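DNA-binding response regulator, merR family (Colwellia psychrerythraea, PDB 3CNB) probably binds DNA in response to phosphorylation of its CheY-like receiver domain, the part of the protein in this structure. Local coordinates at residues A[34-39]-A[51-56]. Sequence-based numbering, arbitrary orientation.
Sequences YAKIKI and HTVKPD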
ATOM      1  N   TYR A  34      -6.619 -16.070  -5.000  1.00 37.11           N
ATOM      2  CA  TYR A  34      -7.977 -15.857  -4.489  1.00 41.78           C
ATOM      3  C   TYR A  34      -8.229 -14.460  -3.890  1.00 39.71           C
ATOM      4  O   TYR A  34      -9.334 -14.182  -3.434  1.00 40.09           O
ATOM      5  CB  TYR A  34      -8.358 -16.962  -3.485  1.00 49.52           C
ATOM      6  CG  TYR A  34      -8.316 -18.347  -4.087  1.00 55.08           C
ATOM      7  CD1 TYR A  34      -9.356 -18.807  -4.891  1.00 59.14           C
ATOM      8  CD2 TYR A  34      -7.221 -19.186  -3.875  1.00 61.43           C
ATOM      9  CE1 TYR A  34      -9.316 -20.073  -5.463  1.00 66.30           C
ATOM     10  CE2 TYR A  34      -7.169 -20.458  -4.444  1.00 63.74           C
ATOM     11  CZ  TYR A  34      -8.219 -20.894  -5.235  1.00 64.99           C
ATOM     12  OH  TYR A  34      -8.175 -22.148  -5.803  1.00 62.42           O
ATOM     13  N   ALA A  35      -7.220 -13.588  -3.884  1.00 34.59           N
ATOM     14  CA  ALA A  35      -7.419 -12.216  -3.404  1.00 29.74           C
ATOM     15  C   ALA A  35      -8.122 -11.363  -4.451  1.00 31.95           C
ATOM     16  O   ALA A  35      -7.987 -11.609  -5.645  1.00 26.80           O
ATOM     17  CB  ALA A  35      -6.104 -11.580  -3.040  1.00 32.12           C
ATOM     18  N   LYS A  36      -8.880 -10.359  -4.019  1.00 31.78           N
ATOM     19  CA  LYS A  36      -9.267  -9.336  -4.973  1.00 38.66           C
ATOM     20  C   LYS A  36      -8.366  -8.109  -4.837  1.00 29.33           C
ATOM     21  O   LYS A  36      -8.145  -7.598  -3.748  1.00 27.27           O
ATOM     22  CB  LYS A  36     -10.783  -9.048  -4.992  1.00 40.69           C
ATOM     23  CG  LYS A  36     -11.383  -8.360  -3.800  1.00 51.05           C
ATOM     24  CD  LYS A  36     -12.915  -8.487  -3.864  1.00 53.85           C
ATOM     25  CE  LYS A  36     -13.634  -7.151  -3.604  1.00 63.10           C
ATOM     26  NZ  LYS A  36     -13.382  -6.557  -2.254  1.00 56.04           N
ATOM     27  N   ILE A  37      -7.806  -7.699  -5.967  1.00 26.89           N
ATOM     28  CA  ILE A  37      -6.827  -6.634  -6.019  1.00 30.63           C
ATOM     29  C   ILE A  37      -7.469  -5.506  -6.791  1.00 32.22           C
ATOM     30  O   ILE A  37      -7.991  -5.719  -7.874  1.00 30.36           O
ATOM     31  CB  ILE A  37      -5.563  -7.069  -6.766  1.00 32.96           C
ATOM     32  CG1 ILE A  37      -5.164  -8.500  -6.380  1.00 36.95           C
ATOM     33  CG2 ILE A  37      -4.440  -6.093  -6.511  1.00 26.21           C
ATOM     34  CD1 ILE A  37      -4.127  -8.615  -5.342  1.00 37.65           C
ATOM     35  N   LYS A  38      -7.471  -4.312  -6.207  1.00 35.21           N
ATOM     36  CA  LYS A  38      -8.012  -3.134  -6.868  1.00 29.19           C
ATOM     37  C   LYS A  38      -6.982  -2.014  -6.917  1.00 28.29           C
ATOM     38  O   LYS A  38      -6.099  -1.924  -6.049  1.00 31.07           O
ATOM     39  CB  LYS A  38      -9.308  -2.672  -6.195  1.00 37.81           C
ATOM     40  CG  LYS A  38     -10.434  -3.715  -6.226  1.00 47.29           C
ATOM     41  CD  LYS A  38     -11.196  -3.715  -7.547  1.00 61.05           C
ATOM     42  CE  LYS A  38     -12.085  -4.950  -7.667  1.00 64.90           C
ATOM     43  NZ  LYS A  38     -12.330  -5.312  -9.093  1.00 61.75           N
ATOM     44  N   ILE A  39      -7.067  -1.198  -7.973  1.00 25.01           N
ATOM     45  CA  ILE A  39      -6.192  -0.047  -8.153  1.00 26.07           C
ATOM     46  C   ILE A  39      -6.955   1.275  -8.077  1.00 24.03           C
ATOM     47  O   ILE A  39      -7.996   1.438  -8.705  1.00 30.32           O
ATOM     48  CB  ILE A  39      -5.415  -0.079  -9.503  1.00 21.56           C
ATOM     49  CG1 ILE A  39      -4.728  -1.427  -9.717  1.00 31.96           C
ATOM     50  CG2 ILE A  39      -4.382   1.017  -9.543  1.00 22.69           C
ATOM     51  CD1 ILE A  39      -4.394  -1.696 -11.178  1.00 46.16           C
ATOM     52  N   HIS A  51     -13.044   2.792   1.201  1.00 26.36           N
ATOM     53  CA  HIS A  51     -14.311   2.356   1.774  1.00 28.98           C
ATOM     54  C   HIS A  51     -14.955   1.224   0.987  1.00 28.29           C
ATOM     55  O   HIS A  51     -15.409   0.245   1.582  1.00 35.95           O
ATOM     56  CB  HIS A  51     -15.254   3.545   1.904  1.00 29.23           C
ATOM     57  CG  HIS A  51     -14.727   4.614   2.806  1.00 19.93           C
ATOM     58  ND1 HIS A  51     -14.904   4.582   4.169  1.00 24.75           N
ATOM     59  CD2 HIS A  51     -13.997   5.727   2.546  1.00 20.29           C
ATOM     60  CE1 HIS A  51     -14.316   5.633   4.712  1.00 18.42           C
ATOM     61  NE2 HIS A  51     -13.755   6.341   3.751  1.00 22.56           N
ATOM     62  N   THR A  52     -14.993   1.340  -0.337  1.00 29.72           N
ATOM     63  CA  THR A  52     -15.827   0.422  -1.144  1.00 30.12           C
ATOM     64  C   THR A  52     -15.205  -0.974  -1.352  1.00 35.63           C
ATOM     65  O   THR A  52     -15.914  -1.964  -1.543  1.00 36.30           O
ATOM     66  CB  THR A  52     -16.203   1.022  -2.510  1.00 26.70           C
ATOM     67  OG1 THR A  52     -15.019   1.272  -3.273  1.00 31.78           O
ATOM     68  CG2 THR A  52     -16.964   2.322  -2.344  1.00 19.27           C
ATOM     69  N   VAL A  53     -13.878  -1.030  -1.332  1.00 28.83           N
ATOM     70  CA  VAL A  53     -13.128  -2.257  -1.559  1.00 29.36           C
ATOM     71  C   VAL A  53     -12.908  -2.957  -0.210  1.00 26.16           C
ATOM     72  O   VAL A  53     -12.762  -4.175  -0.159  1.00 36.67           O
ATOM     73  CB  VAL A  53     -11.802  -1.905  -2.304  1.00 29.10           C
ATOM     74  CG1 VAL A  53     -10.744  -2.976  -2.181  1.00 29.79           C
ATOM     75  CG2 VAL A  53     -12.096  -1.565  -3.776  1.00 25.74           C
ATOM     76  N   LYS A  54     -12.940  -2.172   0.870  1.00 27.43           N
ATOM     77  CA  LYS A  54     -12.633  -2.627   2.238  1.00 32.51           C
ATOM     78  C   LYS A  54     -11.353  -3.475   2.270  1.00 30.38           C
ATOM     79  O   LYS A  54     -11.415  -4.663   2.583  1.00 26.06           O
ATOM     80  CB  LYS A  54     -13.807  -3.407   2.848  1.00 33.55           C
ATOM     81  CG  LYS A  54     -15.108  -2.628   2.975  1.00 49.23           C
ATOM     82  CD  LYS A  54     -16.325  -3.510   2.690  1.00 65.18           C
ATOM     83  CE  LYS A  54     -16.681  -4.393   3.880  1.00 74.22           C
ATOM     84  NZ  LYS A  54     -17.919  -5.190   3.632  1.00 79.04           N
ATOM     85  N   PRO A  55     -10.195  -2.861   1.956  1.00 25.90           N
ATOM     86  CA  PRO A  55      -8.995  -3.668   1.743  1.00 23.77           C
ATOM     87  C   PRO A  55      -8.399  -4.150   3.049  1.00 23.24           C
ATOM     88  O   PRO A  55      -8.589  -3.526   4.100  1.00 24.63           O
ATOM     89  CB  PRO A  55      -8.047  -2.703   1.032  1.00 21.72           C
ATOM     90  CG  PRO A  55      -8.475  -1.328   1.506  1.00 27.86           C
ATOM     91  CD  PRO A  55      -9.934  -1.411   1.829  1.00 20.86           C
ATOM     92  N   ASP A  56      -7.717  -5.282   3.001  1.00 25.34           N
ATOM     93  CA  ASP A  56      -7.034  -5.784   4.184  1.00 23.57           C
ATOM     94  C   ASP A  56      -5.632  -5.226   4.188  1.00 25.46           C
ATOM     95  O   ASP A  56      -5.038  -5.056   5.233  1.00 27.59           O
ATOM     96  CB  ASP A  56      -7.010  -7.304   4.150  1.00 29.65           C
ATOM     97  CG  ASP A  56      -8.401  -7.893   4.191  1.00 29.65           C
ATOM     98  OD1 ASP A  56      -9.041  -7.792   5.260  1.00 30.33           O
ATOM     99  OD2 ASP A  56      -8.861  -8.413   3.160  1.00 34.41           O
TER
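In the beta-alpha-beta unit that links edge strand 36-40 through helix 43-52 to strand 57-61, K36 and K38 on the edge strand meet V53, near the C-terminal end of helix 43-52. The valine is buried and aims its CB at the strand. Its CG2 takes the closest carbon contact, 3.7 Å from K38 CG, while V53 CG1 stands farther off at 4.1 Å from the same methylene. K38 thus offers the root of its chain: K38 CB also touches V53 CG2, at 3.9 Å, and the bend at chi2 (-82°) then carries the rest of the chain and its ammonium away from the valine. The backbones are well separated here, K38 CA and V53 CA being 7.4 Å apart.

The unit is part of the five-stranded parallel sheet of the receiver fold, with strand 10-14 inserted between the two strands it joins. I37, on the other side of the strand from the lysines, packs against helix 18-31. K36 reaches the backbone carbonyl of V53 with its ammonium, its chain bent at chi3 and chi4 until K36 NZ lies 3.2 Å from V53 O. S10 OG makes weak hydrogen bonds to both atoms, bringing the start of strand 10-14 into the same polar cluster. Just beyond V53, K54 leaves helical geometry with positive phi (46°), and P55 packs on L12 of strand 10-14.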